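Serine--tRNA ligase (Pyrococcus horikoshii, PDB 2DQ0) attaches serine to tRNA(Ser), and probably also to tRNA(Sec), at the expense of ATP, working as a homodimeric class II aminoacyl-tRNA synthetase. Local coordinates at residues Phe202-Phe212 and Asn326-Leu334; Glu423-Pro431 and Gly439-Glu447. All blocks are in the same frame, centred on the assembly; numbering follows the deposited sequence.

Interaction 1 (Phe202-Phe212 and Asn326-Leu334)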
loop_
_atom_site.group_PDB
_atom_site.type_symbol
_atom_site.label_atom_id
_atom_site.label_comp_id
_atom_site.label_asym_id
_atom_site.label_seq_id
_atom_site.Cartn_x
_atom_site.Cartn_y
_atom_site.Cartn_z
ATOM N N PHE A 202 9.500 -6.600 -17.075
ATOM C CA PHE A 202 9.809 -7.840 -17.777
ATOM C C PHE A 202 8.630 -8.818 -17.637
ATOM O O PHE A 202 8.053 -9.252 -18.633
ATOM C CB PHE A 202 11.091 -8.433 -17.199
ATOM C CG PHE A 202 11.360 -9.838 -17.611
ATOM C CD1 PHE A 202 11.570 -10.162 -18.943
ATOM C CD2 PHE A 202 11.422 -10.849 -16.655
ATOM C CE1 PHE A 202 11.840 -11.480 -19.315
ATOM C CE2 PHE A 202 11.694 -12.174 -17.015
ATOM C CZ PHE A 202 11.902 -12.491 -18.342
ATOM N N ALA A 203 8.254 -9.140 -16.401
ATOM C CA ALA A 203 7.139 -10.053 -16.159
ATOM C C ALA A 203 5.918 -9.563 -16.899
ATOM O O ALA A 203 5.272 -10.300 -17.633
ATOM C CB ALA A 203 6.828 -10.134 -14.673
ATOM N N LEU A 204 5.611 -8.297 -16.675
ATOM C CA LEU A 204 4.474 -7.646 -17.292
ATOM C C LEU A 204 4.456 -7.814 -18.807
ATOM O O LEU A 204 3.440 -8.197 -19.374
ATOM C CB LEU A 204 4.508 -6.168 -16.940
ATOM C CG LEU A 204 3.181 -5.520 -16.594
ATOM C CD1 LEU A 204 2.271 -6.485 -15.833
ATOM C CD2 LEU A 204 3.485 -4.303 -15.752
ATOM N N ASP A 205 5.587 -7.532 -19.448
ATOM C CA ASP A 205 5.704 -7.625 -20.897
ATOM C C ASP A 205 5.421 -9.017 -21.440
ATOM O O ASP A 205 4.626 -9.204 -22.369
ATOM C CB ASP A 205 7.106 -7.183 -21.340
ATOM C CG ASP A 205 7.252 -5.667 -21.407
ATOM O OD1 ASP A 205 6.253 -4.925 -21.225
ATOM O OD2 ASP A 205 8.380 -5.204 -21.651
ATOM N N ARG A 206 6.074 -10.000 -20.854
ATOM C CA ARG A 206 5.897 -11.353 -21.305
ATOM C C ARG A 206 4.465 -11.873 -21.181
ATOM O O ARG A 206 3.972 -12.510 -22.105
ATOM C CB ARG A 206 6.858 -12.270 -20.564
ATOM C CG ARG A 206 7.791 -12.998 -21.487
ATOM C CD ARG A 206 8.668 -12.023 -22.210
ATOM N NE ARG A 206 9.967 -12.609 -22.509
ATOM C CZ ARG A 206 11.019 -11.898 -22.907
ATOM N NH1 ARG A 206 10.927 -10.572 -23.064
ATOM N NH2 ARG A 206 12.181 -12.505 -23.116
ATOM N N LEU A 207 3.798 -11.630 -20.056
ATOM C CA LEU A 207 2.426 -12.101 -19.907
ATOM C C LEU A 207 1.543 -11.377 -20.909
ATOM O O LEU A 207 0.608 -11.969 -21.464
ATOM C CB LEU A 207 1.899 -11.881 -18.493
ATOM C CG LEU A 207 2.148 -13.039 -17.521
ATOM C CD1 LEU A 207 1.332 -14.240 -17.963
ATOM C CD2 LEU A 207 3.620 -13.395 -17.463
ATOM N N ILE A 208 1.843 -10.103 -21.153
ATOM C CA ILE A 208 1.078 -9.337 -22.135
ATOM C C ILE A 208 1.233 -9.964 -23.525
ATOM O O ILE A 208 0.262 -10.097 -24.259
ATOM C CB ILE A 208 1.526 -7.872 -22.201
ATOM C CG1 ILE A 208 1.008 -7.114 -20.983
ATOM C CG2 ILE A 208 0.971 -7.214 -23.440
ATOM C CD1 ILE A 208 1.382 -5.650 -21.005
ATOM N N GLU A 209 2.446 -10.352 -23.894
ATOM C CA GLU A 209 2.620 -10.989 -25.192
ATOM C C GLU A 209 1.774 -12.278 -25.258
ATOM O O GLU A 209 1.288 -12.642 -26.322
ATOM C CB GLU A 209 4.090 -11.347 -25.447
ATOM C CG GLU A 209 5.081 -10.218 -25.272
ATOM C CD GLU A 209 6.530 -10.707 -25.267
ATOM O OE1 GLU A 209 7.440 -9.883 -25.011
ATOM O OE2 GLU A 209 6.758 -11.918 -25.517
ATOM N N LYS A 210 1.603 -12.970 -24.134
ATOM C CA LYS A 210 0.826 -14.206 -24.135
ATOM C C LYS A 210 -0.671 -13.975 -24.051
ATOM O O LYS A 210 -1.425 -14.920 -23.810
ATOM C CB LYS A 210 1.246 -15.112 -22.976
ATOM C CG LYS A 210 2.673 -15.629 -23.075
ATOM C CD LYS A 210 2.988 -16.633 -21.978
ATOM C CE LYS A 210 4.233 -17.409 -22.343
ATOM N NZ LYS A 210 4.698 -18.297 -21.251
ATOM N N GLY A 211 -1.097 -12.721 -24.205
ATOM C CA GLY A 211 -2.513 -12.409 -24.157
ATOM C C GLY A 211 -3.183 -11.952 -22.870
ATOM O O GLY A 211 -4.424 -11.884 -22.806
ATOM N N PHE A 212 -2.404 -11.630 -21.841
ATOM C CA PHE A 212 -3.009 -11.179 -20.579
ATOM C C PHE A 212 -3.226 -9.661 -20.523
ATOM O O PHE A 212 -2.327 -8.878 -20.871
ATOM C CB PHE A 212 -2.145 -11.621 -19.405
ATOM C CG PHE A 212 -2.167 -13.085 -19.174
ATOM C CD1 PHE A 212 -1.752 -13.966 -20.174
ATOM C CD2 PHE A 212 -2.632 -13.600 -17.961
ATOM C CE1 PHE A 212 -1.803 -15.352 -19.970
ATOM C CE2 PHE A 212 -2.689 -14.977 -17.741
ATOM C CZ PHE A 212 -2.273 -15.865 -18.753
ATOM N N ASN A 326 4.393 -20.560 -17.485
ATOM C CA ASN A 326 4.614 -19.148 -17.773
ATOM C C ASN A 326 5.612 -18.611 -16.768
ATOM O O ASN A 326 6.494 -17.848 -17.143
ATOM C CB ASN A 326 3.305 -18.355 -17.700
ATOM C CG ASN A 326 2.425 -18.561 -18.920
ATOM O OD1 ASN A 326 1.283 -18.123 -18.948
ATOM N ND2 ASN A 326 2.956 -19.230 -19.932
ATOM N N ALA A 327 5.482 -19.013 -15.498
ATOM C CA ALA A 327 6.431 -18.563 -14.467
ATOM C C ALA A 327 7.785 -19.224 -14.690
ATOM O O ALA A 327 8.815 -18.576 -14.547
ATOM C CB ALA A 327 5.929 -18.886 -13.090
ATOM N N GLU A 328 7.788 -20.507 -15.048
ATOM C CA GLU A 328 9.048 -21.219 -15.312
ATOM C C GLU A 328 9.872 -20.528 -16.390
ATOM O O GLU A 328 11.095 -20.457 -16.280
ATOM C CB GLU A 328 8.795 -22.669 -15.755
ATOM C CG GLU A 328 8.294 -23.572 -14.667
ATOM C CD GLU A 328 8.155 -25.006 -15.104
ATOM O OE1 GLU A 328 9.184 -25.625 -15.454
ATOM O OE2 GLU A 328 7.014 -25.519 -15.087
ATOM N N GLU A 329 9.203 -20.024 -17.431
ATOM C CA GLU A 329 9.905 -19.359 -18.522
ATOM C C GLU A 329 10.639 -18.135 -18.054
ATOM O O GLU A 329 11.776 -17.889 -18.474
ATOM C CB GLU A 329 8.944 -18.959 -19.633
ATOM C CG GLU A 329 8.605 -20.068 -20.610
ATOM C CD GLU A 329 7.594 -19.614 -21.655
ATOM O OE1 GLU A 329 7.790 -18.514 -22.213
ATOM O OE2 GLU A 329 6.612 -20.349 -21.921
ATOM N N LEU A 330 9.996 -17.360 -17.185
ATOM C CA LEU A 330 10.619 -16.145 -16.687
ATOM C C LEU A 330 11.912 -16.441 -15.962
ATOM O O LEU A 330 12.940 -15.809 -16.228
ATOM C CB LEU A 330 9.674 -15.386 -15.759
ATOM C CG LEU A 330 8.432 -14.861 -16.465
ATOM C CD1 LEU A 330 7.499 -14.252 -15.437
ATOM C CD2 LEU A 330 8.841 -13.852 -17.534
ATOM N N PHE A 331 11.875 -17.407 -15.051
ATOM C CA PHE A 331 13.081 -17.729 -14.313
ATOM C C PHE A 331 14.158 -18.361 -15.169
ATOM O O PHE A 331 15.346 -18.223 -14.875
ATOM C CB PHE A 331 12.732 -18.560 -13.085
ATOM C CG PHE A 331 12.093 -17.738 -11.998
ATOM C CD1 PHE A 331 12.883 -17.163 -10.984
ATOM C CD2 PHE A 331 10.709 -17.449 -12.045
ATOM C CE1 PHE A 331 12.314 -16.308 -10.030
ATOM C CE2 PHE A 331 10.124 -16.600 -11.106
ATOM C CZ PHE A 331 10.927 -16.019 -10.083
ATOM N N GLN A 332 13.764 -19.035 -16.244
ATOM C CA GLN A 332 14.772 -19.584 -17.143
ATOM C C GLN A 332 15.466 -18.409 -17.855
ATOM O O GLN A 332 16.700 -18.383 -17.948
ATOM C CB GLN A 332 14.151 -20.544 -18.149
ATOM C CG GLN A 332 13.632 -21.802 -17.499
ATOM C CD GLN A 332 12.909 -22.705 -18.468
ATOM O OE1 GLN A 332 12.310 -23.704 -18.073
ATOM N NE2 GLN A 332 12.962 -22.363 -19.740
ATOM N N GLU A 333 14.702 -17.419 -18.322
ATOM C CA GLU A 333 15.334 -16.267 -18.978
ATOM C C GLU A 333 16.228 -15.512 -17.975
ATOM O O GLU A 333 17.278 -14.963 -18.330
ATOM C CB GLU A 333 14.277 -15.331 -19.576
ATOM C CG GLU A 333 13.398 -16.014 -20.643
ATOM C CD GLU A 333 12.820 -15.052 -21.684
ATOM O OE1 GLU A 333 11.608 -14.733 -21.619
ATOM O OE2 GLU A 333 13.589 -14.619 -22.569
ATOM N N LEU A 334 15.796 -15.495 -16.717
ATOM C CA LEU A 334 16.524 -14.847 -15.639
ATOM C C LEU A 334 17.729 -15.718 -15.249
ATOM O O LEU A 334 18.515 -15.356 -14.364
ATOM C CB LEU A 334 15.587 -14.663 -14.443
ATOM C CG LEU A 334 15.088 -13.259 -14.115
ATOM C CD1 LEU A 334 15.288 -12.357 -15.276
ATOM C CD2 LEU A 334 13.642 -13.304 -13.702
#
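Arg206 and Glu333 reach for each other from opposite directions, and the arginine can be followed atom by atom. Its CB lies 4.0 Å from Leu330 CD2, so the chain starts on apolar ground. CG is still beside that methyl but already approaches Glu333 OE1, and CD runs on along the same oxygen. Bends at chi2 (63°) and chi3 carry the guanidinium round to meet the carboxylate side-on. NE donates to Glu333 OE1 at 2.8 Å and NH2 to Glu333 OE2 at 2.6 Å, each oxygen being met on its syn side. CZ sits close to OE1, which NH2 also approaches. The two planes stand 43° apart, and both bonds are clearly bent. Phe202 CE1 sits 3.7 Å above the guanidinium plane, over its centre, and probably restricts its tilt on that side.

Segments 202-209 and 326-333, parts of helices 190-209 and 316-333 of the class II catalytic domain, have axes that approach to 10.9 Å, their N-to-C directions 133° apart. Strand 301-311 of the central sheet and Ile408 touch the same packing.

Leu330 has the most surface buried here: CD2 meets Phe202 CE2 at 3.4 Å, while CD1 comes to 4.2 Å from Ala203 CB. Leu334 CD1 reaches the Phe202 ring as well, 4.0 Å from CE2. At the other end Lys210, just past a helix closed by a Schellman motif with Gly211 as its C-prime residue, extends toward Glu329; the salt bridge there is weak, and the position of NZ is uncertain.

Interaction 2 (Glu423-Pro431 and Gly439-Glu447)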
loop_
_atom_site.group_PDB
_atom_site.type_symbol
_atom_site.label_atom_id
_atom_site.label_comp_id
_atom_site.label_asym_id
_atom_site.label_seq_id
_atom_site.Cartn_x
_atom_site.Cartn_y
_atom_site.Cartn_z
ATOM N N GLU A 423 29.672 -13.048 -7.846
ATOM C CA GLU A 423 31.026 -13.448 -8.151
ATOM C C GLU A 423 31.739 -13.384 -6.799
ATOM O O GLU A 423 31.132 -12.938 -5.812
ATOM C CB GLU A 423 31.632 -12.485 -9.183
ATOM C CG GLU A 423 31.108 -12.714 -10.613
ATOM C CD GLU A 423 31.485 -11.593 -11.606
ATOM O OE1 GLU A 423 32.023 -10.542 -11.171
ATOM O OE2 GLU A 423 31.229 -11.761 -12.826
ATOM N N GLU A 424 32.997 -13.825 -6.735
ATOM C CA GLU A 424 33.718 -13.835 -5.461
ATOM C C GLU A 424 33.774 -12.500 -4.762
ATOM O O GLU A 424 33.652 -12.425 -3.533
ATOM C CB GLU A 424 35.161 -14.285 -5.625
ATOM C CG GLU A 424 35.386 -15.630 -6.262
ATOM C CD GLU A 424 36.859 -16.017 -6.225
ATOM O OE1 GLU A 424 37.407 -16.129 -5.104
ATOM O OE2 GLU A 424 37.464 -16.197 -7.307
ATOM N N ASP A 425 33.981 -11.446 -5.540
ATOM C CA ASP A 425 34.109 -10.112 -4.976
ATOM C C ASP A 425 32.807 -9.434 -4.562
ATOM O O ASP A 425 32.850 -8.350 -3.970
ATOM C CB ASP A 425 34.854 -9.206 -5.955
ATOM C CG ASP A 425 34.119 -9.046 -7.264
ATOM O OD1 ASP A 425 34.720 -8.531 -8.231
ATOM O OD2 ASP A 425 32.934 -9.434 -7.324
ATOM N N GLY A 426 31.664 -10.056 -4.865
ATOM C CA GLY A 426 30.382 -9.454 -4.508
ATOM C C GLY A 426 29.643 -8.881 -5.713
ATOM O O GLY A 426 28.439 -8.628 -5.674
ATOM N N THR A 427 30.383 -8.661 -6.792
ATOM C CA THR A 427 29.795 -8.163 -8.008
ATOM C C THR A 427 28.695 -9.113 -8.410
ATOM O O THR A 427 28.859 -10.334 -8.365
ATOM C CB THR A 427 30.794 -8.142 -9.129
ATOM O OG1 THR A 427 31.898 -7.317 -8.751
ATOM C CG2 THR A 427 30.149 -7.608 -10.403
ATOM N N VAL A 428 27.568 -8.550 -8.813
ATOM C CA VAL A 428 26.441 -9.355 -9.219
ATOM C C VAL A 428 26.112 -9.054 -10.658
ATOM O O VAL A 428 25.827 -7.920 -11.009
ATOM C CB VAL A 428 25.238 -9.074 -8.317
ATOM C CG1 VAL A 428 23.953 -9.579 -8.968
ATOM C CG2 VAL A 428 25.459 -9.748 -6.985
ATOM N N ARG A 429 26.169 -10.080 -11.496
ATOM C CA ARG A 429 25.876 -9.907 -12.911
ATOM C C ARG A 429 24.380 -10.006 -13.096
ATOM O O ARG A 429 23.733 -10.836 -12.466
ATOM C CB ARG A 429 26.612 -10.966 -13.747
ATOM C CG ARG A 429 28.126 -10.788 -13.701
ATOM C CD ARG A 429 28.868 -11.808 -14.541
ATOM N NE ARG A 429 29.160 -11.303 -15.881
ATOM C CZ ARG A 429 29.781 -12.003 -16.826
ATOM N NH1 ARG A 429 30.008 -11.462 -18.015
ATOM N NH2 ARG A 429 30.171 -13.248 -16.583
ATOM N N ILE A 430 23.812 -9.140 -13.927
ATOM C CA ILE A 430 22.380 -9.216 -14.124
ATOM C C ILE A 430 22.095 -9.885 -15.466
ATOM O O ILE A 430 22.732 -9.589 -16.460
ATOM C CB ILE A 430 21.684 -7.796 -13.952
ATOM C CG1 ILE A 430 21.176 -7.275 -15.268
ATOM C CG2 ILE A 430 22.612 -6.804 -13.290
ATOM C CD1 ILE A 430 19.785 -7.733 -15.517
ATOM N N PRO A 431 21.153 -10.841 -15.485
ATOM C CA PRO A 431 20.743 -11.602 -16.676
ATOM C C PRO A 431 20.521 -10.712 -17.897
ATOM O O PRO A 431 19.820 -9.706 -17.810
ATOM C CB PRO A 431 19.440 -12.269 -16.238
ATOM C CG PRO A 431 19.595 -12.400 -14.750
ATOM C CD PRO A 431 20.267 -11.122 -14.337
ATOM N N GLY A 439 19.628 -1.105 -17.871
ATOM C CA GLY A 439 20.650 -0.224 -18.385
ATOM C C GLY A 439 21.961 -0.912 -18.079
ATOM O O GLY A 439 22.635 -1.431 -18.970
ATOM N N PHE A 440 22.307 -0.955 -16.805
ATOM C CA PHE A 440 23.537 -1.578 -16.362
ATOM C C PHE A 440 23.502 -3.098 -16.543
ATOM O O PHE A 440 22.441 -3.686 -16.559
ATOM C CB PHE A 440 23.753 -1.210 -14.910
ATOM C CG PHE A 440 22.604 -1.590 -14.011
ATOM C CD1 PHE A 440 22.522 -2.870 -13.461
ATOM C CD2 PHE A 440 21.635 -0.648 -13.664
ATOM C CE1 PHE A 440 21.490 -3.192 -12.570
ATOM C CE2 PHE A 440 20.597 -0.962 -12.772
ATOM C CZ PHE A 440 20.520 -2.229 -12.222
ATOM N N LYS A 441 24.666 -3.731 -16.675
ATOM C CA LYS A 441 24.721 -5.186 -16.868
ATOM C C LYS A 441 25.143 -5.931 -15.608
ATOM O O LYS A 441 24.987 -7.146 -15.506
ATOM C CB LYS A 441 25.681 -5.539 -18.001
ATOM C CG LYS A 441 25.285 -4.978 -19.366
ATOM C CD LYS A 441 26.212 -5.488 -20.450
ATOM C CE LYS A 441 25.920 -4.822 -21.776
ATOM N NZ LYS A 441 26.014 -3.345 -21.672
ATOM N N GLU A 442 25.670 -5.199 -14.639
ATOM C CA GLU A 442 26.082 -5.813 -13.395
ATOM C C GLU A 442 26.032 -4.765 -12.296
ATOM O O GLU A 442 25.869 -3.573 -12.563
ATOM C CB GLU A 442 27.509 -6.341 -13.521
ATOM C CG GLU A 442 28.498 -5.308 -14.067
ATOM C CD GLU A 442 29.944 -5.785 -14.014
ATOM O OE1 GLU A 442 30.209 -6.955 -14.404
ATOM O OE2 GLU A 442 30.816 -4.985 -13.594
ATOM N N ILE A 443 26.150 -5.210 -11.052
ATOM C CA ILE A 443 26.160 -4.278 -9.943
ATOM C C ILE A 443 27.442 -4.548 -9.185
ATOM O O ILE A 443 27.667 -5.659 -8.719
ATOM C CB ILE A 443 24.941 -4.455 -9.002
ATOM C CG1 ILE A 443 23.637 -4.371 -9.815
ATOM C CG2 ILE A 443 24.979 -3.356 -7.926
ATOM C CD1 ILE A 443 22.397 -4.747 -9.054
ATOM N N VAL A 444 28.288 -3.534 -9.076
ATOM C CA VAL A 444 29.553 -3.701 -8.382
ATOM C C VAL A 444 29.534 -3.167 -6.959
ATOM O O VAL A 444 28.775 -2.255 -6.616
ATOM C CB VAL A 444 30.720 -3.026 -9.171
ATOM C CG1 VAL A 444 30.636 -3.434 -10.623
ATOM C CG2 VAL A 444 30.669 -1.506 -9.048
ATOM N N PRO A 445 30.368 -3.747 -6.099
ATOM C CA PRO A 445 30.428 -3.302 -4.708
ATOM C C PRO A 445 30.869 -1.860 -4.627
ATOM O O PRO A 445 31.574 -1.378 -5.508
ATOM C CB PRO A 445 31.441 -4.257 -4.076
ATOM C CG PRO A 445 32.238 -4.718 -5.193
ATOM C CD PRO A 445 31.249 -4.901 -6.310
ATOM N N VAL A 446 30.432 -1.174 -3.576
ATOM C CA VAL A 446 30.794 0.218 -3.374
ATOM C C VAL A 446 32.017 0.226 -2.475
ATOM O O VAL A 446 32.303 -0.767 -1.807
ATOM C CB VAL A 446 29.614 1.016 -2.726
ATOM C CG1 VAL A 446 28.370 0.777 -3.517
ATOM C CG2 VAL A 446 29.376 0.613 -1.302
ATOM N N GLU A 447 32.748 1.335 -2.467
ATOM C CA GLU A 447 33.943 1.441 -1.633
ATOM C C GLU A 447 34.269 2.880 -1.252
ATOM O O GLU A 447 34.581 3.077 -0.059
ATOM C CB GLU A 447 35.136 0.821 -2.356
ATOM C CG GLU A 447 35.045 -0.684 -2.524
ATOM C CD GLU A 447 35.860 -1.166 -3.698
ATOM O OE1 GLU A 447 37.068 -0.849 -3.747
ATOM O OE2 GLU A 447 35.294 -1.855 -4.575
#
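Ile430, with the largest area buried here, sets its CG2 methyl over the opposite backbone, 3.3 Å from Lys441 O and close to Glu442 CA. The same methyl touches the Phe440 ring at its edge, 3.9 Å from CE1. Phe440 is brought there by a chi1 of 56°, which places CG between the backbone N and carbonyl carbon. Ile430 N donates to Lys441 O at 2.8 Å, so backbone and side chain of one residue converge on a single carbonyl.

The pairing is a two-stranded antiparallel ribbon separate from the large catalytic sheet. Val428 and Ile443 form its hydrogen-bonded pair, with N to O distances of 2.9 Å from Val428 N to Ile443 O and 2.7 Å from Ile443 N to Val428 O; Arg429 and Glu442 are the non-hydrogen-bonded pair.

Glu442 CB lies 3.4 Å from Val428 O. Farther out, the Glu442 and Thr427 side chains cross at a slant, the carboxylate meeting Thr427 CG2, 4.1 Å from CD. Thr427 CA makes a C-H...O contact with Ile443 O. Asp425 OD2 accepts from Thr427 N, closing an Asx turn, and takes a second bond from Thr427 OG1; both donors come from the same face, above the carboxylate plane. OG1 also meets Pro445 CD at 3.5 Å.

How the interactions relate
Interaction 1 closes along the chain before interaction 2 opens, and their centres are 24 Å apart, yet the two meet directly: Leu334 O lies 3.2 Å from Pro431 CG, and Glu333 O packs 4.0 Å from Pro431 CB. Helix 190-209 serves both, since Phe440 and Ile443 of 439-447 rest on its Glu191, which precedes 202-212. Their relation to the active site differs. The Leu330 side chain of interaction 1 is about 11 Å from the bound seryl-adenylate analogue and about 8 Å from the side chain of Thr406, a predicted serine-binding residue. Interaction 2 sits away from these sites; its centre lies about 35 Å from the chain centre, that of interaction 1 about 20 Å.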